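Long-range contacts in putative histidinol-phosphate aminotransferase (Erwinia carotovora atroseptica, PDB 3LY1), which probably acts as a pyridoxal-phosphate-dependent aminotransferase of the histidinol-phosphate type: residues 277-282 with 344-349; 283-288 with 295-300. All blocks are in the same frame, centred on the assembly; numbering follows the deposited sequence. Where two conformers were deposited one is given.

Interaction 1: residues 277-282 with 344-349; sequences LKALED and TMREFR
Leu280 and Met345, a selenomethionine here, meet on the buried side of this helix pair, where CD2 of Leu280 lies 3.6 Å from CE of Met345. The methyl gets there because the Met345 chain, otherwise extended, bends at its last torsion (chi3 62°) and turns CE toward helix 259-283. Ala279 carries the middle of the contact: its CB sits over one face of the Arg346 guanidinium, offset toward the rim and 4.0 Å from CZ. The two segments run nearly parallel, their axes inclined by 16° and 10.3 Å apart at closest approach, and the CA atoms of Ala279 and Arg346 are 7.2 Å apart. They belong to helices 259-283 and 335-350, the latter the last helix of a chain assigned to the class I and II aminotransferases. Tyr306 and Met310 of helix 303-312 also pack against Met345. The solvent side is polar and looser, with Asp282 exposed and a water between the partners. Arg346, extended from CG to NE, reaches across to Asp282, and NH2 bonds to OD2 at 3.0 Å in a nearly straight salt bridge. OD2 lies in the guanidinium plane, whereas NH2 approaches it on the anti side, tilted 30° out of the carboxylate plane. The water accepts from NE of Arg346 and bonds only weakly to OD2 of Asp282, while Asp343 takes NH1 in a second salt bridge.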
loop_
_atom_site.group_PDB
_atom_site.type_symbol
_atom_site.label_atom_id
_atom_site.label_comp_id
_atom_site.label_asym_id
_atom_site.label_seq_id
_atom_site.Cartn_x
_atom_site.Cartn_y
_atom_site.Cartn_z
ATOM N N LEU A 277 16.817 -31.560 1.516
ATOM C CA LEU A 277 17.247 -32.349 0.345
ATOM C C LEU A 277 17.785 -33.727 0.777
ATOM O O LEU A 277 17.471 -34.728 0.126
ATOM C CB LEU A 277 18.275 -31.598 -0.524
ATOM C CG LEU A 277 17.831 -30.266 -1.182
ATOM C CD1 LEU A 277 18.816 -29.790 -2.277
ATOM C CD2 LEU A 277 16.397 -30.360 -1.750
ATOM N N LYS A 278 18.525 -33.768 1.883
ATOM C CA LYS A 278 19.023 -35.027 2.455
ATOM C C LYS A 278 17.852 -35.963 2.751
ATOM O O LYS A 278 17.890 -37.133 2.402
ATOM C CB LYS A 278 19.838 -34.768 3.740
ATOM C CG LYS A 278 20.646 -35.976 4.254
ATOM C CD LYS A 278 21.398 -35.674 5.564
ATOM C CE LYS A 278 21.736 -36.939 6.373
ATOM N NZ LYS A 278 22.531 -37.917 5.586
ATOM N N ALA A 279 16.797 -35.442 3.397
ATOM C CA ALA A 279 15.579 -36.244 3.674
ATOM C C ALA A 279 14.879 -36.747 2.395
ATOM O O ALA A 279 14.475 -37.915 2.332
ATOM C CB ALA A 279 14.585 -35.481 4.589
ATOM N N LEU A 280 14.754 -35.891 1.377
ATOM C CA LEU A 280 14.112 -36.264 0.107
ATOM C C LEU A 280 14.877 -37.389 -0.645
ATOM O O LEU A 280 14.271 -38.346 -1.175
ATOM C CB LEU A 280 13.900 -35.030 -0.791
ATOM C CG LEU A 280 12.906 -33.994 -0.245
ATOM C CD1 LEU A 280 12.971 -32.698 -1.065
ATOM C CD2 LEU A 280 11.445 -34.553 -0.241
ATOM N N GLU A 281 16.196 -37.242 -0.698
ATOM C CA GLU A 281 17.101 -38.274 -1.198
ATOM C C GLU A 281 16.986 -39.613 -0.462
ATOM O O GLU A 281 16.946 -40.651 -1.097
ATOM C CB GLU A 281 18.540 -37.754 -1.177
ATOM C CG GLU A 281 18.744 -36.830 -2.343
ATOM C CD GLU A 281 20.032 -36.098 -2.301
ATOM O OE1 GLU A 281 20.887 -36.448 -1.445
ATOM O OE2 GLU A 281 20.185 -35.163 -3.124
ATOM N N ASP A 282 16.885 -39.586 0.861
ATOM C CA ASP A 282 16.700 -40.819 1.633
ATOM C C ASP A 282 15.351 -41.470 1.275
ATOM O O ASP A 282 15.239 -42.674 1.210
ATOM C CB ASP A 282 16.718 -40.515 3.117
ATOM C CG ASP A 282 18.123 -40.119 3.639
ATOM O OD1 ASP A 282 19.147 -40.297 2.928
ATOM O OD2 ASP A 282 18.184 -39.614 4.777
ATOM N N THR A 344 10.374 -35.799 10.949
ATOM C CA THR A 344 8.938 -36.104 10.899
ATOM C C THR A 344 8.582 -36.808 9.564
ATOM O O THR A 344 7.809 -37.779 9.520
ATOM C CB THR A 344 8.082 -34.829 11.121
ATOM O OG1 THR A 344 8.387 -34.275 12.409
ATOM C CG2 THR A 344 6.599 -35.136 11.081
HETATM N N MSE A 345 9.155 -36.317 8.474
HETATM C CA MSE A 345 8.997 -36.956 7.183
HETATM C C MSE A 345 9.482 -38.435 7.208
HETATM O O MSE A 345 8.757 -39.333 6.764
HETATM C CB MSE A 345 9.762 -36.151 6.130
HETATM C CG MSE A 345 9.202 -34.774 5.904
HETATM SE SE MSE A 345 10.366 -33.698 4.774
HETATM C CE MSE A 345 10.346 -34.749 3.146
ATOM N N ARG A 346 10.663 -38.691 7.797
ATOM C CA ARG A 346 11.159 -40.061 7.925
ATOM C C ARG A 346 10.199 -40.925 8.704
ATOM O O ARG A 346 9.980 -42.086 8.348
ATOM C CB ARG A 346 12.559 -40.099 8.549
ATOM C CG ARG A 346 13.619 -39.555 7.626
ATOM C CD ARG A 346 14.986 -39.419 8.367
ATOM N NE ARG A 346 16.010 -38.913 7.459
ATOM C CZ ARG A 346 16.453 -37.658 7.413
ATOM N NH1 ARG A 346 16.020 -36.740 8.281
ATOM N NH2 ARG A 346 17.370 -37.318 6.516
ATOM N N GLU A 347 9.595 -40.354 9.745
ATOM C CA GLU A 347 8.635 -41.086 10.562
ATOM C C GLU A 347 7.325 -41.332 9.811
ATOM O O GLU A 347 6.706 -42.408 9.968
ATOM C CB GLU A 347 8.337 -40.345 11.864
ATOM C CG GLU A 347 9.485 -40.337 12.858
ATOM C CD GLU A 347 9.829 -41.730 13.356
ATOM O OE1 GLU A 347 8.983 -42.346 14.060
ATOM O OE2 GLU A 347 10.933 -42.212 13.019
ATOM N N PHE A 348 6.886 -40.338 9.030
ATOM C CA PHE A 348 5.718 -40.480 8.168
ATOM C C PHE A 348 5.921 -41.658 7.210
ATOM O O PHE A 348 4.971 -42.443 6.971
ATOM C CB PHE A 348 5.466 -39.230 7.321
ATOM C CG PHE A 348 4.584 -38.176 7.963
ATOM C CD1 PHE A 348 4.608 -37.925 9.314
ATOM C CD2 PHE A 348 3.756 -37.397 7.166
ATOM C CE1 PHE A 348 3.822 -36.916 9.879
ATOM C CE2 PHE A 348 2.962 -36.386 7.717
ATOM C CZ PHE A 348 2.998 -36.144 9.076
ATOM N N ARG A 349 7.129 -41.767 6.646
ATOM C CA ARG A 349 7.421 -42.818 5.667
ATOM C C ARG A 349 7.175 -44.212 6.282
ATOM O O ARG A 349 6.601 -45.104 5.637
ATOM C CB ARG A 349 8.847 -42.673 5.124
ATOM C CG ARG A 349 9.424 -43.873 4.322
ATOM C CD ARG A 349 8.533 -44.342 3.152
ATOM N NE ARG A 349 8.189 -43.304 2.164
ATOM C CZ ARG A 349 8.936 -42.947 1.113
ATOM N NH1 ARG A 349 10.103 -43.519 0.898
ATOM N NH2 ARG A 349 8.492 -42.024 0.249
HETATM O O HOH W 1 16.480 -41.815 6.605
#

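Interaction 2: residues 283-288 with 295-300; sequences LKLPYL and VFHQLV
Tyr287 and His297 face each other at the single beta bridge of this contact, their CA atoms 4.1 Å apart and their CB atoms 3.7 Å apart. CB of Tyr287 also touches CG1 of Val295, whereas the phenol ring swings off the strand to helix 259-283: with chi1 at 61°, CG stands between the backbone N and the carbonyl carbon, and the hydroxyl bonds to Glu281. Toward one end, Leu288 and Phe296 lie side by side and point the same way, CD1 of Leu288 coming to the edge of the phenyl ring, 4.0 Å from CD2 of Phe296. Toward the other, Leu285 sets CD2 against the Gln298 carbonyl oxygen and against CG1 of Val300. Two backbone bonds flank the bridge, Gln298 N to Pro286 O at 2.9 Å and Leu288 N to Phe296 O at 3.0 Å, which makes Tyr287 and His297 a non-hydrogen-bonded antiparallel pair. At the Leu288 end a water accepts from Phe296 N and lies close to Leu288 O. The Gln298 carbonyl oxygen also receives ND1 of the His297 ring at 2.9 Å, from above the carbonyl plane, which ties down the buried imidazole. At the outer edge the extended Gln298 chain crosses the Pro286 ring, with OE1 3.4 Å from CG of Pro286. Phe296 lies about 7 Å, side chain to side chain, from the cofactor-binding Asn152, and its ring meets that of Trp327. The irregular 283-288 segment leaves helix 259-283 through a Schellman motif at Lys284 and runs roughly antiparallel to strand 294-298, whose backbone also bonds to strand 327-331, while Leu276 and Leu280 of the helix pack on Val295 and His297.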
loop_
_atom_site.group_PDB
_atom_site.type_symbol
_atom_site.label_atom_id
_atom_site.label_comp_id
_atom_site.label_asym_id
_atom_site.label_seq_id
_atom_site.Cartn_x
_atom_site.Cartn_y
_atom_site.Cartn_z
ATOM N N LEU A 283 14.332 -40.649 1.070
ATOM C CA LEU A 283 12.979 -41.122 0.771
ATOM C C LEU A 283 12.758 -41.429 -0.710
ATOM O O LEU A 283 11.687 -41.953 -1.113
ATOM C CB LEU A 283 11.972 -40.061 1.234
ATOM C CG LEU A 283 11.905 -39.844 2.745
ATOM C CD1 LEU A 283 11.043 -38.603 3.021
ATOM C CD2 LEU A 283 11.356 -41.119 3.386
ATOM N N LYS A 284 13.763 -41.090 -1.509
ATOM C CA LYS A 284 13.702 -41.197 -2.975
ATOM C C LYS A 284 12.510 -40.451 -3.562
ATOM O O LYS A 284 11.809 -40.964 -4.448
ATOM C CB LYS A 284 13.698 -42.674 -3.414
ATOM C CG LYS A 284 14.939 -43.419 -2.997
ATOM C CD LYS A 284 14.937 -44.858 -3.509
ATOM C CE LYS A 284 16.186 -45.652 -3.029
ATOM N NZ LYS A 284 16.127 -47.131 -3.383
ATOM N N LEU A 285 12.271 -39.232 -3.069
ATOM C CA LEU A 285 11.239 -38.376 -3.635
ATOM C C LEU A 285 11.933 -37.353 -4.558
ATOM O O LEU A 285 12.814 -36.641 -4.118
ATOM C CB LEU A 285 10.400 -37.703 -2.528
ATOM C CG LEU A 285 9.454 -38.632 -1.754
ATOM C CD1 LEU A 285 9.006 -37.949 -0.406
ATOM C CD2 LEU A 285 8.234 -39.078 -2.609
ATOM N N PRO A 286 11.561 -37.319 -5.856
ATOM C CA PRO A 286 12.205 -36.331 -6.719
ATOM C C PRO A 286 11.905 -34.875 -6.266
ATOM O O PRO A 286 10.824 -34.591 -5.724
ATOM C CB PRO A 286 11.572 -36.599 -8.107
ATOM C CG PRO A 286 11.126 -38.057 -8.052
ATOM C CD PRO A 286 10.737 -38.287 -6.615
ATOM N N TYR A 287 12.867 -33.992 -6.479
ATOM C CA TYR A 287 12.679 -32.551 -6.299
ATOM C C TYR A 287 13.368 -31.726 -7.373
ATOM O O TYR A 287 14.288 -32.192 -8.047
ATOM C CB TYR A 287 13.191 -32.128 -4.952
ATOM C CG TYR A 287 14.667 -32.378 -4.761
ATOM C CD1 TYR A 287 15.126 -33.587 -4.230
ATOM C CD2 TYR A 287 15.607 -31.422 -5.119
ATOM C CE1 TYR A 287 16.499 -33.827 -4.060
ATOM C CE2 TYR A 287 16.969 -31.646 -4.954
ATOM C CZ TYR A 287 17.404 -32.851 -4.413
ATOM O OH TYR A 287 18.755 -33.080 -4.258
ATOM N N LEU A 288 12.935 -30.475 -7.501
ATOM C CA LEU A 288 13.517 -29.555 -8.465
ATOM C C LEU A 288 14.628 -28.745 -7.802
ATOM O O LEU A 288 14.640 -28.558 -6.581
ATOM C CB LEU A 288 12.433 -28.641 -9.071
ATOM C CG LEU A 288 11.226 -29.306 -9.758
ATOM C CD1 LEU A 288 10.280 -28.279 -10.432
ATOM C CD2 LEU A 288 11.689 -30.291 -10.809
ATOM N N VAL A 295 11.378 -25.440 -1.592
ATOM C CA VAL A 295 11.696 -26.581 -2.434
ATOM C C VAL A 295 10.386 -27.160 -2.941
ATOM O O VAL A 295 9.375 -27.261 -2.183
ATOM C CB VAL A 295 12.515 -27.668 -1.648
ATOM C CG1 VAL A 295 12.681 -29.010 -2.491
ATOM C CG2 VAL A 295 13.854 -27.135 -1.190
ATOM N N PHE A 296 10.375 -27.491 -4.226
ATOM C CA PHE A 296 9.225 -28.106 -4.843
ATOM C C PHE A 296 9.604 -29.569 -5.003
ATOM O O PHE A 296 10.611 -29.884 -5.623
ATOM C CB PHE A 296 8.919 -27.421 -6.179
ATOM C CG PHE A 296 7.484 -27.548 -6.645
ATOM C CD1 PHE A 296 6.435 -27.038 -5.890
ATOM C CD2 PHE A 296 7.205 -28.075 -7.902
ATOM C CE1 PHE A 296 5.110 -27.095 -6.357
ATOM C CE2 PHE A 296 5.866 -28.135 -8.378
ATOM C CZ PHE A 296 4.841 -27.647 -7.608
ATOM N N HIS A 297 8.857 -30.460 -4.364
ATOM C CA HIS A 297 9.109 -31.907 -4.482
ATOM C C HIS A 297 7.847 -32.723 -4.728
ATOM O O HIS A 297 6.713 -32.262 -4.471
ATOM C CB HIS A 297 9.895 -32.447 -3.298
ATOM C CG HIS A 297 9.118 -32.609 -2.016
ATOM N ND1 HIS A 297 8.373 -33.735 -1.737
ATOM C CD2 HIS A 297 9.058 -31.836 -0.901
ATOM C CE1 HIS A 297 7.873 -33.643 -0.508
ATOM N NE2 HIS A 297 8.277 -32.497 0.025
ATOM N N GLN A 298 8.083 -33.934 -5.236
ATOM C CA GLN A 298 7.027 -34.828 -5.639
ATOM C C GLN A 298 6.504 -35.609 -4.447
ATOM O O GLN A 298 7.192 -35.754 -3.432
ATOM C CB GLN A 298 7.551 -35.790 -6.718
ATOM C CG GLN A 298 6.465 -36.401 -7.573
ATOM C CD GLN A 298 7.025 -37.342 -8.652
ATOM O OE1 GLN A 298 8.087 -37.098 -9.200
ATOM N NE2 GLN A 298 6.300 -38.414 -8.941
ATOM N N LEU A 299 5.256 -36.051 -4.559
ATOM C CA LEU A 299 4.639 -36.917 -3.565
ATOM C C LEU A 299 4.111 -38.170 -4.228
ATOM O O LEU A 299 3.687 -38.131 -5.398
ATOM C CB LEU A 299 3.490 -36.212 -2.861
ATOM C CG LEU A 299 3.887 -35.050 -1.963
ATOM C CD1 LEU A 299 2.660 -34.228 -1.508
ATOM C CD2 LEU A 299 4.709 -35.592 -0.757
ATOM N N VAL A 300 4.118 -39.271 -3.478
ATOM C CA VAL A 300 3.462 -40.500 -3.902
ATOM C C VAL A 300 2.095 -40.692 -3.205
ATOM O O VAL A 300 1.270 -41.476 -3.679
ATOM C CB VAL A 300 4.416 -41.736 -3.794
ATOM C CG1 VAL A 300 5.588 -41.558 -4.783
ATOM C CG2 VAL A 300 4.959 -41.917 -2.425
HETATM O O HOH W 2 12.752 -26.625 -5.705
#

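How the interactions relate
Interaction 1 and interaction 2 have centres about 10 Å apart on the same side of the chain's centre, and helix 259-283 joins them. Along the chain come 277-282, then directly 283-288, 295-300 and finally 344-349, which places interaction 2 wholly between the two halves of interaction 1. Direct contacts connect them: Leu280 O lies 2.9 Å from Leu285 N, a probable hydrogen bond, and CD2 of Leu277 lies 3.5 Å from CE2 of Tyr287. Leu280 takes part in both interactions. The C-terminal end of helix 259-283 thus sits between helix 335-350 and the two-stranded antiparallel sheet of 294-298 and 327-331, in the C-terminal part of the chain.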